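Local coordinates for PF14_0633 protein (Plasmodium falciparum, PDB 3IGM), which binds its cognate DNA as a domain-swapped dimer through its AP2 domain and probably acts as a sequence-specific transcription factor, at residues P37-F40 / N41-K44; K46-L49 / A50-F54; E53-K56 / T57-N61. One frame throughout, in Å; residues are numbered along the deposited sequence.

From the N terminus the chain first builds the antiparallel sheet of strands 11-14, 19-26 and 29-35, then enters the single helix 40-57, and all three contacts are on this helix or the loops at its two ends. Interaction 1 carries the chain round the turn after strand 29-35 and starts the helix; interaction 2 follows in series, about 14 Å further on between centres, in the helix body; interaction 3 shares Glu53 and Phe54 with it and closes the helix into the loop beyond. None nests within or crosses another. Each also touches the second subunit, because in this domain-swapped dimer the helix packs on the partner's strands.

Interaction 1. Residues P37-F40 / N41-K44; sequences PKHF and NMDK
His39 O accepts the amide of Asp43 at 3.0 Å from its N, and the next carbonyl, Phe40 O, takes Lys44 N at 2.8 Å, so the first turn of helix 40-57 is already regular. Residues 37-40 lead into it through a type II beta turn, closed by a weak bond from Phe40 N to Pro37 O, and His39 stands at the N-cap position. Across this junction the side chains pair by helical spacing. The methyl of Met42 reaches the imidazole, with CE 3.4 Å from His39 ND1, the two side chains running side by side in the same direction; the bend at the methionine's last torsion (chi3 -53°) swings CE back to the ring. In the AP2 fold a three-stranded antiparallel sheet is followed by one helix, and this is the point where the sheet hands over to it. Here the helix serves the domain swap: Phe40 packs on Cys18 of the second subunit, and the ammonium end of Lys44 makes a cation-pi contact with Trp13 of that subunit. With CG anti to the backbone N (chi1 -178°), the Phe40 ring is directed to the Lys44 chain and crosses it obliquely. Lys44 CD lies 3.6 Å from Phe40 CE2, while Lys44 CB sits over one face, 4.3 Å above the ring plane and offset toward its rim.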
loop_
_atom_site.group_PDB
_atom_site.type_symbol
_atom_site.label_atom_id
_atom_site.label_comp_id
_atom_site.label_asym_id
_atom_site.label_seq_id
_atom_site.Cartn_x
_atom_site.Cartn_y
_atom_site.Cartn_z
ATOM N N PRO A 37 -5.370 4.417 4.542
ATOM C CA PRO A 37 -4.317 5.355 4.905
ATOM C C PRO A 37 -4.565 6.698 4.236
ATOM O O PRO A 37 -4.980 6.766 3.062
ATOM C CB PRO A 37 -3.052 4.700 4.349
ATOM C CG PRO A 37 -3.350 3.232 4.376
ATOM C CD PRO A 37 -4.833 3.107 4.122
ATOM N N LYS A 38 -4.351 7.759 4.998
ATOM C CA LYS A 38 -4.510 9.115 4.511
ATOM C C LYS A 38 -3.656 9.312 3.263
ATOM O O LYS A 38 -2.500 8.865 3.220
ATOM C CB LYS A 38 -4.114 10.112 5.609
ATOM C CG LYS A 38 -4.625 9.745 7.016
ATOM C CD LYS A 38 -6.155 9.704 7.089
ATOM C CE LYS A 38 -6.635 9.313 8.487
ATOM N NZ LYS A 38 -8.109 9.038 8.508
ATOM N N HIS A 39 -4.248 9.948 2.250
ATOM C CA HIS A 39 -3.585 10.250 0.974
ATOM C C HIS A 39 -3.013 9.011 0.271
ATOM O O HIS A 39 -1.993 9.111 -0.424
ATOM C CB HIS A 39 -2.469 11.302 1.148
ATOM C CG HIS A 39 -2.853 12.474 2.001
ATOM N ND1 HIS A 39 -3.654 13.498 1.545
ATOM C CD2 HIS A 39 -2.534 12.789 3.280
ATOM C CE1 HIS A 39 -3.815 14.392 2.505
ATOM N NE2 HIS A 39 -3.146 13.984 3.570
ATOM N N PHE A 40 -3.658 7.854 0.441
ATOM C CA PHE A 40 -3.130 6.625 -0.154
ATOM C C PHE A 40 -3.026 6.717 -1.676
ATOM O O PHE A 40 -1.994 6.369 -2.237
ATOM C CB PHE A 40 -3.910 5.369 0.258
ATOM C CG PHE A 40 -3.327 4.096 -0.311
ATOM C CD1 PHE A 40 -2.119 3.589 0.174
ATOM C CD2 PHE A 40 -3.958 3.427 -1.360
ATOM C CE1 PHE A 40 -1.563 2.426 -0.354
ATOM C CE2 PHE A 40 -3.408 2.254 -1.895
ATOM C CZ PHE A 40 -2.205 1.760 -1.395
ATOM N N ASN A 41 -4.085 7.201 -2.325
ATOM C CA ASN A 41 -4.101 7.352 -3.779
ATOM C C ASN A 41 -2.964 8.240 -4.288
ATOM O O ASN A 41 -2.186 7.806 -5.137
ATOM C CB ASN A 41 -5.457 7.883 -4.249
ATOM C CG ASN A 41 -6.611 6.991 -3.827
ATOM O OD1 ASN A 41 -6.486 5.760 -3.774
ATOM N ND2 ASN A 41 -7.746 7.608 -3.518
ATOM N N MET A 42 -2.865 9.461 -3.747
ATOM C CA MET A 42 -1.771 10.393 -4.067
ATOM C C MET A 42 -0.406 9.713 -3.957
ATOM O O MET A 42 0.376 9.703 -4.914
ATOM C CB MET A 42 -1.765 11.600 -3.122
ATOM C CG MET A 42 -2.888 12.608 -3.283
ATOM S SD MET A 42 -2.363 14.286 -2.813
ATOM C CE MET A 42 -1.679 14.049 -1.166
ATOM N N ASP A 43 -0.132 9.152 -2.781
ATOM C CA ASP A 43 1.188 8.596 -2.478
ATOM C C ASP A 43 1.510 7.307 -3.241
ATOM O O ASP A 43 2.678 7.047 -3.542
ATOM C CB ASP A 43 1.376 8.421 -0.963
ATOM C CG ASP A 43 1.520 9.764 -0.226
ATOM O OD1 ASP A 43 1.722 10.818 -0.887
ATOM O OD2 ASP A 43 1.433 9.764 1.026
ATOM N N LYS A 44 0.481 6.518 -3.556
ATOM C CA LYS A 44 0.654 5.320 -4.382
ATOM C C LYS A 44 1.018 5.724 -5.813
ATOM O O LYS A 44 1.938 5.159 -6.414
ATOM C CB LYS A 44 -0.606 4.438 -4.370
ATOM C CG LYS A 44 -0.452 3.095 -5.116
ATOM C CD LYS A 44 -1.738 2.272 -5.042
ATOM C CE LYS A 44 -1.646 1.003 -5.885
ATOM N NZ LYS A 44 -2.987 0.407 -6.137
#

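Interaction 2. Residues K46-L49 / A50-F54; sequences KARL and AAVEF
Arg48 and Val52 meet one turn apart on helix 40-57, the single helix that follows the three-stranded sheet in the AP2 fold. The valine's CG2 is the branch that does the touching: it stands anti to its own carbonyl carbon and beside its backbone N, which brings it within 3.3 Å of Arg48 O. The same methyl comes obliquely to the guanidinium, 4.2 Å from Arg48 NH1. To get there the arginine runs extended through its first two torsions and then turns at the third (chi3 61°), which brings the planar group round so that NH1 meets the valine methyl. Its NH2 forms a salt bridge with Glu45 OE2, the residue just before this segment. Both residues also face the second subunit, Arg48 packing on its Trp20 and Val52 on its Tyr8.

Ala50 and Ala51 set their CB atoms close to carbonyls of the preceding turn. Ala51 CB lies 3.4 Å from Ala47 O, and Ala50 CB rests near Lys46 O. Ala47 and Ala51 are buried, packing on Trp20 and Phe35 of the second subunit respectively, so this flank of the helix belongs to the swapped interface.

Four successive i to i+4 bonds run beneath the side chains. The amides of Ala50 and Ala51 approach their acceptors tilted by about 30° from the carbonyl plane. Glu53, with CG beside its backbone N and the chain extended beyond, carries its CB and CG past the Leu49 carbonyl oxygen: CB is 3.4 Å from Leu49 O, the acceptor that Glu53 N grips at 2.8 Å.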
loop_
_atom_site.group_PDB
_atom_site.type_symbol
_atom_site.label_atom_id
_atom_site.label_comp_id
_atom_site.label_asym_id
_atom_site.label_seq_id
_atom_site.Cartn_x
_atom_site.Cartn_y
_atom_site.Cartn_z
ATOM N N LYS A 46 2.375 8.626 -6.749
ATOM C CA LYS A 46 3.724 9.216 -6.713
ATOM C C LYS A 46 4.807 8.137 -6.642
ATOM O O LYS A 46 5.881 8.291 -7.236
ATOM C CB LYS A 46 3.874 10.210 -5.555
ATOM C CG LYS A 46 3.303 11.586 -5.857
ATOM C CD LYS A 46 3.099 12.418 -4.593
ATOM C CE LYS A 46 2.305 13.674 -4.908
ATOM N NZ LYS A 46 1.792 14.349 -3.684
ATOM N N ALA A 47 4.515 7.054 -5.918
ATOM C CA ALA A 47 5.388 5.881 -5.857
ATOM C C ALA A 47 5.477 5.183 -7.222
ATOM O O ALA A 47 6.537 4.686 -7.590
ATOM C CB ALA A 47 4.904 4.904 -4.783
ATOM N N ARG A 48 4.364 5.158 -7.960
ATOM C CA ARG A 48 4.326 4.562 -9.294
ATOM C C ARG A 48 5.183 5.341 -10.289
ATOM O O ARG A 48 5.920 4.741 -11.083
ATOM C CB ARG A 48 2.895 4.457 -9.816
ATOM C CG ARG A 48 2.777 3.530 -11.022
ATOM C CD ARG A 48 1.413 3.609 -11.673
ATOM N NE ARG A 48 1.116 4.951 -12.163
ATOM C CZ ARG A 48 1.429 5.407 -13.377
ATOM N NH1 ARG A 48 2.060 4.629 -14.254
ATOM N NH2 ARG A 48 1.106 6.650 -13.714
ATOM N N LEU A 49 5.082 6.672 -10.234
ATOM C CA LEU A 49 5.891 7.560 -11.073
ATOM C C LEU A 49 7.386 7.391 -10.780
ATOM O O LEU A 49 8.190 7.180 -11.701
ATOM C CB LEU A 49 5.442 9.018 -10.909
ATOM C CG LEU A 49 4.004 9.367 -11.337
ATOM C CD1 LEU A 49 3.596 10.758 -10.839
ATOM C CD2 LEU A 49 3.808 9.256 -12.858
ATOM N N ALA A 50 7.739 7.438 -9.496
ATOM C CA ALA A 50 9.109 7.197 -9.044
ATOM C C ALA A 50 9.668 5.850 -9.524
ATOM O O ALA A 50 10.841 5.758 -9.897
ATOM C CB ALA A 50 9.197 7.312 -7.519
ATOM N N ALA A 51 8.825 4.818 -9.521
ATOM C CA ALA A 51 9.226 3.474 -9.955
ATOM C C ALA A 51 9.405 3.375 -11.477
ATOM O O ALA A 51 10.298 2.670 -11.965
ATOM C CB ALA A 51 8.214 2.423 -9.462
ATOM N N VAL A 52 8.541 4.071 -12.214
ATOM C CA VAL A 52 8.636 4.139 -13.674
ATOM C C VAL A 52 9.883 4.924 -14.085
ATOM O O VAL A 52 10.601 4.515 -15.003
ATOM C CB VAL A 52 7.351 4.754 -14.288
ATOM C CG1 VAL A 52 7.570 5.190 -15.737
ATOM C CG2 VAL A 52 6.190 3.768 -14.186
ATOM N N GLU A 53 10.135 6.040 -13.392
ATOM C CA GLU A 53 11.331 6.859 -13.605
ATOM C C GLU A 53 12.589 6.036 -13.397
ATOM O O GLU A 53 13.523 6.120 -14.199
ATOM C CB GLU A 53 11.361 8.064 -12.662
ATOM C CG GLU A 53 10.640 9.302 -13.171
ATOM C CD GLU A 53 10.416 10.347 -12.077
ATOM O OE1 GLU A 53 11.209 10.388 -11.102
ATOM O OE2 GLU A 53 9.441 11.130 -12.193
ATOM N N PHE A 54 12.623 5.248 -12.320
ATOM C CA PHE A 54 13.772 4.375 -12.090
ATOM C C PHE A 54 13.888 3.299 -13.171
ATOM O O PHE A 54 14.992 2.970 -13.612
ATOM C CB PHE A 54 13.762 3.712 -10.707
ATOM C CG PHE A 54 14.798 2.620 -10.572
ATOM C CD1 PHE A 54 16.146 2.941 -10.404
ATOM C CD2 PHE A 54 14.436 1.276 -10.678
ATOM C CE1 PHE A 54 17.113 1.940 -10.320
ATOM C CE2 PHE A 54 15.388 0.273 -10.591
ATOM C CZ PHE A 54 16.732 0.601 -10.410
#

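Interaction 3. Residues E53-K56 / T57-N61; sequences EFMK and TVENN
Val58 N reaches back to Met55 O at 3.1 Å, and this i to i+3 bond lies in the last turn of helix 40-57. The donor stands above the carbonyl plane, 65° out of it. The same amide is shared with Phe54 O through a weak, bent bond. Two further weak bonds flank it, from Thr57 N to Glu53 O and from Glu59 N to Lys56 O, each 3.4 Å long, so the last carbonyls still find donors although the regular i to i+4 spacing is fading.

Lys56 O has a second partner: a water donates to it at 2.8 Å and to Glu59 OE1 at 2.9 Å, joining the last turn to the glutamate carboxylate. The Lys56 and Glu59 chains lie side by side, but Lys56 NZ stays 4.7 Å from Glu59 OE1. Their polar ends converge instead on the second subunit, where the hydroxyl of its Tyr8 is hydrogen-bonded both to Lys56 NZ and to Glu59 OE2.

Phe54, Met55 and Val58 form an apolar cluster. Val58 CG1, which chi1 of 81° sets between its own backbone N and carbonyl carbon, sits 4.1 Å from Met55 SD and approaches the Phe54 ring obliquely. Met55 also crosses Glu59 at about a right angle, its CG 3.8 Å from Glu59 OE2. Phe54 makes an edge-to-face contact with Phe24 of the second subunit, on which Val58 also packs. The helix of this AP2 domain thus ends against its dimer partner; the lysine's nearby positive charge would probably help keep Glu59 ionised.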
loop_
_atom_site.group_PDB
_atom_site.type_symbol
_atom_site.label_atom_id
_atom_site.label_comp_id
_atom_site.label_asym_id
_atom_site.label_seq_id
_atom_site.Cartn_x
_atom_site.Cartn_y
_atom_site.Cartn_z
ATOM N N GLU A 53 10.135 6.040 -13.392
ATOM C CA GLU A 53 11.331 6.859 -13.605
ATOM C C GLU A 53 12.589 6.036 -13.397
ATOM O O GLU A 53 13.523 6.120 -14.199
ATOM C CB GLU A 53 11.361 8.064 -12.662
ATOM C CG GLU A 53 10.640 9.302 -13.171
ATOM C CD GLU A 53 10.416 10.347 -12.077
ATOM O OE1 GLU A 53 11.209 10.388 -11.102
ATOM O OE2 GLU A 53 9.441 11.130 -12.193
ATOM N N PHE A 54 12.623 5.248 -12.320
ATOM C CA PHE A 54 13.772 4.375 -12.090
ATOM C C PHE A 54 13.888 3.299 -13.171
ATOM O O PHE A 54 14.992 2.970 -13.612
ATOM C CB PHE A 54 13.762 3.712 -10.707
ATOM C CG PHE A 54 14.798 2.620 -10.572
ATOM C CD1 PHE A 54 16.146 2.941 -10.404
ATOM C CD2 PHE A 54 14.436 1.276 -10.678
ATOM C CE1 PHE A 54 17.113 1.940 -10.320
ATOM C CE2 PHE A 54 15.388 0.273 -10.591
ATOM C CZ PHE A 54 16.732 0.601 -10.410
ATOM N N MET A 55 12.741 2.743 -13.562
ATOM C CA MET A 55 12.685 1.704 -14.589
ATOM C C MET A 55 13.327 2.173 -15.897
ATOM O O MET A 55 14.042 1.408 -16.547
ATOM C CB MET A 55 11.236 1.250 -14.824
ATOM C CG MET A 55 11.092 0.094 -15.802
ATOM S SD MET A 55 12.058 -1.360 -15.338
ATOM C CE MET A 55 10.987 -2.041 -14.130
ATOM N N LYS A 56 13.074 3.431 -16.256
ATOM C CA LYS A 56 13.600 4.039 -17.483
ATOM C C LYS A 56 15.123 4.185 -17.460
ATOM O O LYS A 56 15.784 4.059 -18.501
ATOM C CB LYS A 56 12.945 5.398 -17.724
ATOM C CG LYS A 56 11.474 5.312 -18.095
ATOM C CD LYS A 56 10.926 6.661 -18.533
ATOM C CE LYS A 56 9.486 6.536 -19.014
ATOM N NZ LYS A 56 9.380 5.677 -20.235
ATOM N N THR A 57 15.655 4.449 -16.264
ATOM C CA THR A 57 17.090 4.518 -15.987
ATOM C C THR A 57 17.790 3.198 -16.301
ATOM O O THR A 57 18.973 3.171 -16.662
ATOM C CB THR A 57 17.320 4.872 -14.495
ATOM O OG1 THR A 57 17.067 6.265 -14.293
ATOM C CG2 THR A 57 18.738 4.540 -14.036
ATOM N N VAL A 58 17.040 2.108 -16.176
ATOM C CA VAL A 58 17.609 0.773 -16.254
ATOM C C VAL A 58 17.123 -0.013 -17.501
ATOM O O VAL A 58 17.203 -1.248 -17.562
ATOM C CB VAL A 58 17.392 0.046 -14.898
ATOM C CG1 VAL A 58 15.983 -0.531 -14.769
ATOM C CG2 VAL A 58 18.455 -0.985 -14.675
ATOM N N GLU A 59 16.652 0.724 -18.504
ATOM C CA GLU A 59 16.205 0.127 -19.769
ATOM C C GLU A 59 17.313 0.111 -20.818
ATOM O O GLU A 59 17.239 0.803 -21.841
ATOM C CB GLU A 59 14.966 0.844 -20.301
ATOM C CG GLU A 59 13.686 0.400 -19.633
ATOM C CD GLU A 59 12.506 1.293 -19.952
ATOM O OE1 GLU A 59 12.664 2.303 -20.676
ATOM O OE2 GLU A 59 11.404 0.979 -19.468
ATOM N N ASN A 60 18.348 -0.677 -20.532
ATOM C CA ASN A 60 19.503 -0.844 -21.412
ATOM C C ASN A 60 20.108 -2.232 -21.224
ATOM O O ASN A 60 19.703 -2.975 -20.328
ATOM C CB ASN A 60 20.538 0.267 -21.179
ATOM C CG ASN A 60 21.107 0.253 -19.769
ATOM O OD1 ASN A 60 22.047 -0.487 -19.475
ATOM N ND2 ASN A 60 20.542 1.081 -18.891
ATOM N N ASN A 61 21.064 -2.589 -22.074
ATOM C CA ASN A 61 21.701 -3.908 -21.987
ATOM C C ASN A 61 23.103 -3.946 -21.348
ATOM O O ASN A 61 23.688 -5.023 -21.176
ATOM C CB ASN A 61 21.664 -4.645 -23.338
ATOM C CG ASN A 61 22.259 -3.841 -24.498
ATOM O OD1 ASN A 61 22.180 -4.276 -25.647
ATOM N ND2 ASN A 61 22.857 -2.685 -24.208
HETATM O O HOH W 1 14.275 4.752 -20.783
#